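Local coordinates for uncharacterized protein (Streptococcus pneumoniae, PDB 3LFT), which binds L-tryptophan and is probably the substrate-binding protein of an ABC transporter that takes up this amino acid, at residues G6-S12 against D40-G46; D64-A70 against L84-A90; V123-K127 against K160-T164. One frame throughout, in Å; residues are numbered along the deposited sequence. Where two conformers were deposited one is given.

Contact 1. Residues G6-S12 against D40-G46; sequences GVLQFVS and DFMNSEG
The two strands of a beta-alpha-beta unit, 3-9 and 37-43, meet here with Gly6 paired to Asp40 and Val7 to Phe41, and run parallel at 16° and 4.7 Å between axes. Val7 and Gln9 each engage segment 40-46 through N and O; Val7 N to Asp40 O, at 2.8 Å, begins the series and Ser44 N to Gln9 O closes it. On the face carrying Val7, Gln9, Phe41 and Asn43, the amide of Gln9 stands at 80° to the Phe41 ring and puts OE1 at the ring's edge, in plane, 3.4 Å from CZ. Helix 14-29, the connection of this right-handed crossover, lies over that face: its Tyr20 stacks on Phe41 and its Asp17 takes a bond from Gln9 NE2. The same NE2 also reaches Val11 O along a nearly straight line, which fixes the amide's rotation. Beyond the strand ends, Phe10 O is gripped twice, by Ser44 OG at 2.8 Å and by Gly46 N. Gly46 CA then sits over one face of the Phe10 ring, 3.9 Å from its centroid. Asn43, with CG anti to its own N (chi1 -171°), turns OD1 back to Glu45 N at 2.8 Å, an Asx turn.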
# COMPACT_ATOMS: atom_id res chain seq x y z
N GLY A 6 10.81 -11.29 -13.88
CA GLY A 6 11.24 -11.34 -12.49
C GLY A 6 10.29 -10.50 -11.65
O GLY A 6 9.83 -9.44 -12.09
N VAL A 7 9.98 -10.99 -10.45
CA VAL A 7 9.07 -10.29 -9.53
C VAL A 7 9.74 -10.18 -8.17
O VAL A 7 10.18 -11.18 -7.60
CB VAL A 7 7.75 -11.05 -9.38
CG1 VAL A 7 6.83 -10.38 -8.35
CG2 VAL A 7 7.02 -11.17 -10.71
N LEU A 8 9.83 -8.94 -7.67
CA LEU A 8 10.36 -8.69 -6.33
C LEU A 8 9.21 -8.16 -5.48
O LEU A 8 8.68 -7.08 -5.74
CB LEU A 8 11.52 -7.68 -6.35
CG LEU A 8 12.12 -7.33 -4.98
CD1 LEU A 8 12.76 -8.55 -4.31
CD2 LEU A 8 13.13 -6.19 -5.12
N GLN A 9 8.82 -8.96 -4.48
CA GLN A 9 7.85 -8.50 -3.50
C GLN A 9 8.63 -7.96 -2.30
O GLN A 9 9.52 -8.61 -1.78
CB GLN A 9 6.94 -9.65 -3.10
CG GLN A 9 5.86 -9.22 -2.10
CD GLN A 9 4.84 -10.31 -1.88
OE1 GLN A 9 4.45 -11.04 -2.80
NE2 GLN A 9 4.38 -10.42 -0.63
N PHE A 10 8.29 -6.74 -1.86
CA PHE A 10 9.13 -6.09 -0.87
C PHE A 10 9.16 -6.86 0.45
O PHE A 10 10.22 -7.01 1.05
CB PHE A 10 8.66 -4.64 -0.61
CG PHE A 10 9.38 -3.96 0.52
CD1 PHE A 10 10.78 -3.92 0.57
CD2 PHE A 10 8.66 -3.38 1.56
CE1 PHE A 10 11.44 -3.30 1.61
CE2 PHE A 10 9.32 -2.76 2.63
CZ PHE A 10 10.70 -2.72 2.65
N VAL A 11 8.01 -7.36 0.91
CA VAL A 11 7.89 -7.98 2.22
C VAL A 11 6.62 -8.80 2.20
O VAL A 11 5.74 -8.61 1.36
CB VAL A 11 7.82 -6.89 3.34
CG1 VAL A 11 6.53 -6.07 3.28
CG2 VAL A 11 8.00 -7.45 4.74
N SER A 12 6.51 -9.72 3.15
CA SER A 12 5.25 -10.44 3.34
C SER A 12 4.33 -9.64 4.24
O SER A 12 4.56 -9.49 5.43
CB SER A 12 5.50 -11.82 3.95
OG SER A 12 6.17 -12.65 3.02
N ASP A 40 10.27 -15.67 -12.12
CA ASP A 40 11.26 -15.76 -11.04
C ASP A 40 10.84 -14.82 -9.91
O ASP A 40 11.00 -13.60 -10.02
CB ASP A 40 12.67 -15.43 -11.54
CG ASP A 40 13.77 -15.77 -10.51
OD1 ASP A 40 13.51 -16.53 -9.55
OD2 ASP A 40 14.90 -15.28 -10.69
N PHE A 41 10.31 -15.40 -8.84
CA PHE A 41 9.76 -14.65 -7.72
C PHE A 41 10.74 -14.60 -6.56
O PHE A 41 11.28 -15.63 -6.15
CB PHE A 41 8.45 -15.30 -7.24
CG PHE A 41 7.85 -14.61 -6.05
CD1 PHE A 41 6.99 -13.53 -6.21
CD2 PHE A 41 8.15 -15.03 -4.76
CE1 PHE A 41 6.45 -12.88 -5.10
CE2 PHE A 41 7.61 -14.39 -3.64
CZ PHE A 41 6.74 -13.31 -3.82
N MSE A 42 10.92 -13.40 -6.01
CA MSE A 42 11.76 -13.21 -4.84
C MSE A 42 11.07 -12.27 -3.85
O MSE A 42 10.32 -11.38 -4.26
CB MSE A 42 13.11 -12.60 -5.24
CG MSE A 42 13.85 -13.37 -6.34
SE MSE A 42 15.70 -12.80 -6.50
CE MSE A 42 16.40 -13.88 -5.05
N ASN A 43 11.34 -12.46 -2.56
CA ASN A 43 10.77 -11.63 -1.51
C ASN A 43 11.92 -11.11 -0.64
O ASN A 43 12.68 -11.87 -0.06
CB ASN A 43 9.79 -12.47 -0.68
CG ASN A 43 8.98 -11.65 0.30
OD1 ASN A 43 9.49 -10.72 0.91
ND2 ASN A 43 7.70 -11.99 0.45
N SER A 44 12.06 -9.79 -0.60
CA SER A 44 13.14 -9.15 0.16
C SER A 44 12.88 -9.04 1.68
O SER A 44 13.77 -8.57 2.41
CB SER A 44 13.53 -7.80 -0.45
OG SER A 44 12.37 -7.02 -0.72
N GLU A 45 11.71 -9.50 2.14
CA GLU A 45 11.49 -9.65 3.58
C GLU A 45 11.62 -8.31 4.33
O GLU A 45 12.03 -8.28 5.49
CB GLU A 45 12.50 -10.65 4.18
CG GLU A 45 12.65 -11.98 3.44
CD GLU A 45 11.38 -12.79 3.50
OE1 GLU A 45 10.31 -12.17 3.68
OE2 GLU A 45 11.45 -14.03 3.37
N GLY A 46 11.30 -7.21 3.66
CA GLY A 46 11.40 -5.89 4.27
C GLY A 46 12.80 -5.37 4.52
O GLY A 46 12.99 -4.38 5.21
O HOH W 1 8.66 -10.77 4.83
O HOH W 2 8.40 -13.74 3.92

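Contact 2. Residues D64-A70 against L84-A90; sequences DLVVGIA and LPVIMAA. With TRP (tryptophan), chain C.
Strands 65-69 and 86-89 run parallel, their axes 4.6 Å apart and inclined by 23°, and five backbone hydrogen bonds join the two segments from Val66 N to Pro85 O through to Ala70 N to Ala89 O. They are neighbours in the six-stranded parallel sheet of one lobe, linked by helix 71-80 as a beta-alpha-beta crossover. Side chains alternate between the faces. Val66 and Val86 share one face and meet through their CG2 methyls at 3.8 Å; CG1 of Val66 touches Leu84 CD2 at 3.9 Å, the two side chains crossing at about a right angle. Val67, Ile69, Ile87 and Ala89 occupy the other face, where helix 236-251 packs on Val67 and Ala89. There the Ala89 methyl touches both Val67 CG1, at 4.1 Å, and Ile69 CG1, at 4.0 Å. Leu65 bends its CG between its N and carbonyl carbon (chi1 57°), and its CD1 comes to 4.1 Å from Ile87 CG1. Both segments end at the tryptophan pocket, at the C-terminal ends of the parallel strands. Ala70 CB, at the N-cap of helix 71-80, lies 3.5 Å from TRP O, while Ala90 O accepts a hydrogen bond from TRP N, 2.9 Å away.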
# COMPACT_ATOMS: atom_id res chain seq x y z
N ASP A 64 12.54 -10.57 -19.40
CA ASP A 64 12.02 -9.59 -20.37
C ASP A 64 11.66 -8.28 -19.68
O ASP A 64 11.67 -7.21 -20.29
CB ASP A 64 10.74 -10.11 -21.03
CG ASP A 64 10.97 -11.34 -21.87
OD1 ASP A 64 12.02 -11.44 -22.53
OD2 ASP A 64 10.05 -12.18 -21.88
N LEU A 65 11.25 -8.38 -18.41
CA LEU A 65 10.92 -7.22 -17.58
C LEU A 65 10.93 -7.67 -16.13
O LEU A 65 10.96 -8.88 -15.85
CB LEU A 65 9.55 -6.59 -17.94
CG LEU A 65 8.29 -7.47 -17.89
CD1 LEU A 65 7.78 -7.70 -16.45
CD2 LEU A 65 7.19 -6.83 -18.73
N VAL A 66 10.92 -6.71 -15.21
CA VAL A 66 10.82 -7.00 -13.80
C VAL A 66 9.65 -6.23 -13.20
O VAL A 66 9.23 -5.19 -13.74
CB VAL A 66 12.15 -6.70 -13.04
CG1 VAL A 66 13.25 -7.66 -13.49
CG2 VAL A 66 12.58 -5.28 -13.29
N VAL A 67 9.15 -6.74 -12.07
CA VAL A 67 7.96 -6.21 -11.40
C VAL A 67 8.31 -5.98 -9.95
O VAL A 67 8.81 -6.89 -9.30
CB VAL A 67 6.79 -7.23 -11.47
CG1 VAL A 67 5.52 -6.63 -10.85
CG2 VAL A 67 6.51 -7.66 -12.92
N GLY A 68 8.05 -4.77 -9.45
CA GLY A 68 8.28 -4.47 -8.05
C GLY A 68 6.97 -4.26 -7.32
O GLY A 68 6.23 -3.33 -7.64
N ILE A 69 6.69 -5.14 -6.36
CA ILE A 69 5.48 -5.02 -5.53
C ILE A 69 5.83 -4.22 -4.30
O ILE A 69 6.63 -4.67 -3.47
CB ILE A 69 4.89 -6.41 -5.13
CG1 ILE A 69 4.74 -7.32 -6.36
CG2 ILE A 69 3.53 -6.19 -4.43
CD1 ILE A 69 4.18 -8.73 -6.05
N ALA A 70 5.24 -3.02 -4.24
CA ALA A 70 5.45 -1.97 -3.22
C ALA A 70 6.63 -1.08 -3.59
O ALA A 70 7.56 -1.49 -4.30
CB ALA A 70 5.59 -2.54 -1.77
N LEU A 84 15.90 -2.02 -18.79
CA LEU A 84 14.94 -3.11 -18.75
C LEU A 84 13.60 -2.57 -18.21
O LEU A 84 13.61 -1.84 -17.23
CB LEU A 84 15.47 -4.22 -17.83
CG LEU A 84 14.65 -5.50 -17.79
CD1 LEU A 84 14.75 -6.26 -19.10
CD2 LEU A 84 15.11 -6.37 -16.62
N PRO A 85 12.46 -2.96 -18.81
CA PRO A 85 11.19 -2.47 -18.23
C PRO A 85 10.98 -2.88 -16.78
O PRO A 85 11.19 -4.04 -16.40
CB PRO A 85 10.13 -3.10 -19.12
CG PRO A 85 10.81 -3.33 -20.44
CD PRO A 85 12.23 -3.71 -20.06
N VAL A 86 10.55 -1.91 -15.97
CA VAL A 86 10.21 -2.11 -14.57
C VAL A 86 8.73 -1.76 -14.40
O VAL A 86 8.30 -0.65 -14.72
CB VAL A 86 11.06 -1.21 -13.68
CG1 VAL A 86 10.63 -1.33 -12.21
CG2 VAL A 86 12.56 -1.54 -13.84
N ILE A 87 7.96 -2.72 -13.92
CA ILE A 87 6.53 -2.51 -13.73
C ILE A 87 6.25 -2.35 -12.24
O ILE A 87 6.54 -3.25 -11.44
CB ILE A 87 5.71 -3.70 -14.29
CG1 ILE A 87 6.10 -4.04 -15.73
CG2 ILE A 87 4.21 -3.39 -14.19
CD1 ILE A 87 6.10 -2.89 -16.75
N MSE A 88 5.69 -1.20 -11.87
CA MSE A 88 5.26 -0.93 -10.52
C MSE A 88 3.96 -1.66 -10.21
O MSE A 88 2.98 -1.53 -10.96
CB MSE A 88 4.99 0.56 -10.35
CG MSE A 88 6.18 1.48 -10.65
SE MSE A 88 5.74 3.38 -10.44
CE MSE A 88 4.29 3.53 -11.72
N ALA A 89 3.95 -2.43 -9.11
CA ALA A 89 2.70 -3.03 -8.63
C ALA A 89 2.31 -2.38 -7.31
O ALA A 89 2.84 -2.74 -6.23
CB ALA A 89 2.87 -4.52 -8.46
N ALA A 90 1.39 -1.42 -7.40
CA ALA A 90 0.85 -0.70 -6.24
C ALA A 90 1.89 0.20 -5.57
O ALA A 90 2.28 0.00 -4.41
CB ALA A 90 0.19 -1.66 -5.23
N TRP C . 1.17 1.15 -2.05
CA TRP C . 2.25 0.67 -1.14
C TRP C . 3.56 1.26 -1.56
O TRP C . 4.62 0.73 -1.20
CB TRP C . 2.29 -0.86 -1.14
CG TRP C . 1.00 -1.45 -0.65
CD1 TRP C . -0.05 -1.97 -1.41
CD2 TRP C . 0.57 -1.55 0.76
NE1 TRP C . -1.06 -2.39 -0.57
CE2 TRP C . -0.76 -2.15 0.70
CE3 TRP C . 1.16 -1.17 1.94
CZ2 TRP C . -1.43 -2.36 1.90
CZ3 TRP C . 0.46 -1.39 3.12
CH2 TRP C . -0.81 -1.98 3.08
OXT TRP C . 3.57 2.28 -2.26

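Contact 3. Residues V123-K127 against K160-T164; sequences VELIK and KAGLT
Val123 and Ala161 form the closest apolar touch between helix 119-129 and the turn that follows helix 145-160: Val123 CG1 lies 3.5 Å from Ala161 CB. With CG1 anti to the backbone N (chi1 167°), Val123 directs that methyl at the turn. The inner side is completed by Leu163, whose CD1 is 4.3 Å from Ile126 CG2 and equally far from Val123 CG1, a looser fit than the Val123-Ala161 touch. Phe154 of helix 145-160 packs on both Val123 and Ile126, and Ile136 of strand 135-141 on Ile126 and Leu163, which places this side in the hydrophobic layer between helices and the four-stranded parallel sheet of the second lobe. The turn itself is a Schellman motif: Gly162, at phi 86°, is the first residue to leave the helix, and the chain then enters strand 164-170. On the solvent side the contact rests on one long side chain. Exposed Lys127 bends at chi2 and chi3, sliding past Leu163 in the opposite direction with its CD 3.9 Å from Leu163 CD1. Its NZ donates to Ala161 O at 2.8 Å, approaching almost straight on at a C=O...N angle of 173°, which brings the charged end to a carbonyl just past the end of helix 145-160.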
# COMPACT_ATOMS: atom_id res chain seq x y z
N VAL A 123 -10.73 11.00 6.28
CA VAL A 123 -11.08 12.07 7.23
C VAL A 123 -12.59 12.14 7.45
O VAL A 123 -13.05 12.21 8.58
CB VAL A 123 -10.48 13.43 6.80
CG1 VAL A 123 -11.08 14.56 7.60
CG2 VAL A 123 -8.97 13.40 6.98
N GLU A 124 -13.36 12.08 6.36
CA GLU A 124 -14.82 12.12 6.47
C GLU A 124 -15.33 10.95 7.31
O GLU A 124 -16.23 11.12 8.13
CB GLU A 124 -15.49 12.19 5.08
CG GLU A 124 -15.29 13.54 4.38
CD GLU A 124 -15.49 13.51 2.85
OE1 GLU A 124 -15.49 12.43 2.22
OE2 GLU A 124 -15.62 14.62 2.28
N LEU A 125 -14.75 9.77 7.13
CA LEU A 125 -15.16 8.59 7.90
C LEU A 125 -14.86 8.75 9.39
O LEU A 125 -15.68 8.40 10.25
CB LEU A 125 -14.49 7.33 7.35
CG LEU A 125 -14.90 6.00 8.02
CD1 LEU A 125 -16.38 5.68 7.91
CD2 LEU A 125 -14.06 4.87 7.39
N ILE A 126 -13.67 9.27 9.69
CA ILE A 126 -13.31 9.52 11.08
C ILE A 126 -14.29 10.49 11.75
O ILE A 126 -14.74 10.25 12.88
CB ILE A 126 -11.87 10.05 11.20
CG1 ILE A 126 -10.88 8.95 10.76
CG2 ILE A 126 -11.57 10.51 12.65
CD1 ILE A 126 -9.45 9.47 10.50
N LYS A 127 -14.62 11.58 11.05
CA LYS A 127 -15.58 12.56 11.55
C LYS A 127 -16.97 11.96 11.77
O LYS A 127 -17.66 12.33 12.72
CB LYS A 127 -15.69 13.73 10.57
CG LYS A 127 -14.44 14.58 10.44
CD LYS A 127 -14.15 15.44 11.66
CE LYS A 127 -15.20 16.51 11.86
NZ LYS A 127 -14.69 17.53 12.81
N LYS A 160 -8.41 20.87 7.81
CA LYS A 160 -9.60 21.52 7.24
C LYS A 160 -10.92 21.08 7.87
O LYS A 160 -11.87 21.88 7.97
CB LYS A 160 -9.67 21.30 5.72
CG LYS A 160 -8.88 22.30 4.91
CD LYS A 160 -9.23 22.20 3.44
CE LYS A 160 -8.35 23.13 2.62
NZ LYS A 160 -8.89 23.33 1.23
N ALA A 161 -10.94 19.83 8.33
CA ALA A 161 -12.11 19.24 8.98
C ALA A 161 -12.09 19.45 10.49
O ALA A 161 -12.96 18.94 11.20
CB ALA A 161 -12.21 17.76 8.64
N GLY A 162 -11.10 20.19 10.97
CA GLY A 162 -11.03 20.57 12.37
C GLY A 162 -10.38 19.57 13.29
O GLY A 162 -10.58 19.62 14.51
N LEU A 163 -9.57 18.68 12.72
CA LEU A 163 -8.81 17.70 13.48
C LEU A 163 -7.35 18.12 13.55
O LEU A 163 -6.89 18.94 12.76
CB LEU A 163 -8.92 16.33 12.82
CG LEU A 163 -10.32 15.72 12.79
CD1 LEU A 163 -10.35 14.54 11.84
CD2 LEU A 163 -10.74 15.28 14.19
N THR A 164 -6.62 17.57 14.52
CA THR A 164 -5.18 17.78 14.62
C THR A 164 -4.46 16.45 14.40
O THR A 164 -4.94 15.40 14.84
CB THR A 164 -4.79 18.38 15.99
OG1 THR A 164 -5.43 19.66 16.16
CG2 THR A 164 -3.27 18.58 16.11

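Contacts 1 and 2 belong to one six-stranded sheet and touch directly, because strands 3-9 and 65-69 are neighbours: Gly6 O and Val67 N are 2.8 Å apart, a probable hydrogen bond. Contact 2 lies within the sheet and is buried, with mainly apolar side chains and no exposed residue among those touching. Contact 1 includes edge strand 37-43 and is more polar, with side-chain bonds such as Ser44 OG to Phe10 O and the Asx turn of Asn43. Contact 3 belongs to the other lobe, its centre about 36 Å from that of contact 1 and about 35 Å from that of contact 2. It joins a helix to a turn, relying on apolar side chains and one lysine-to-carbonyl bond instead of paired backbones.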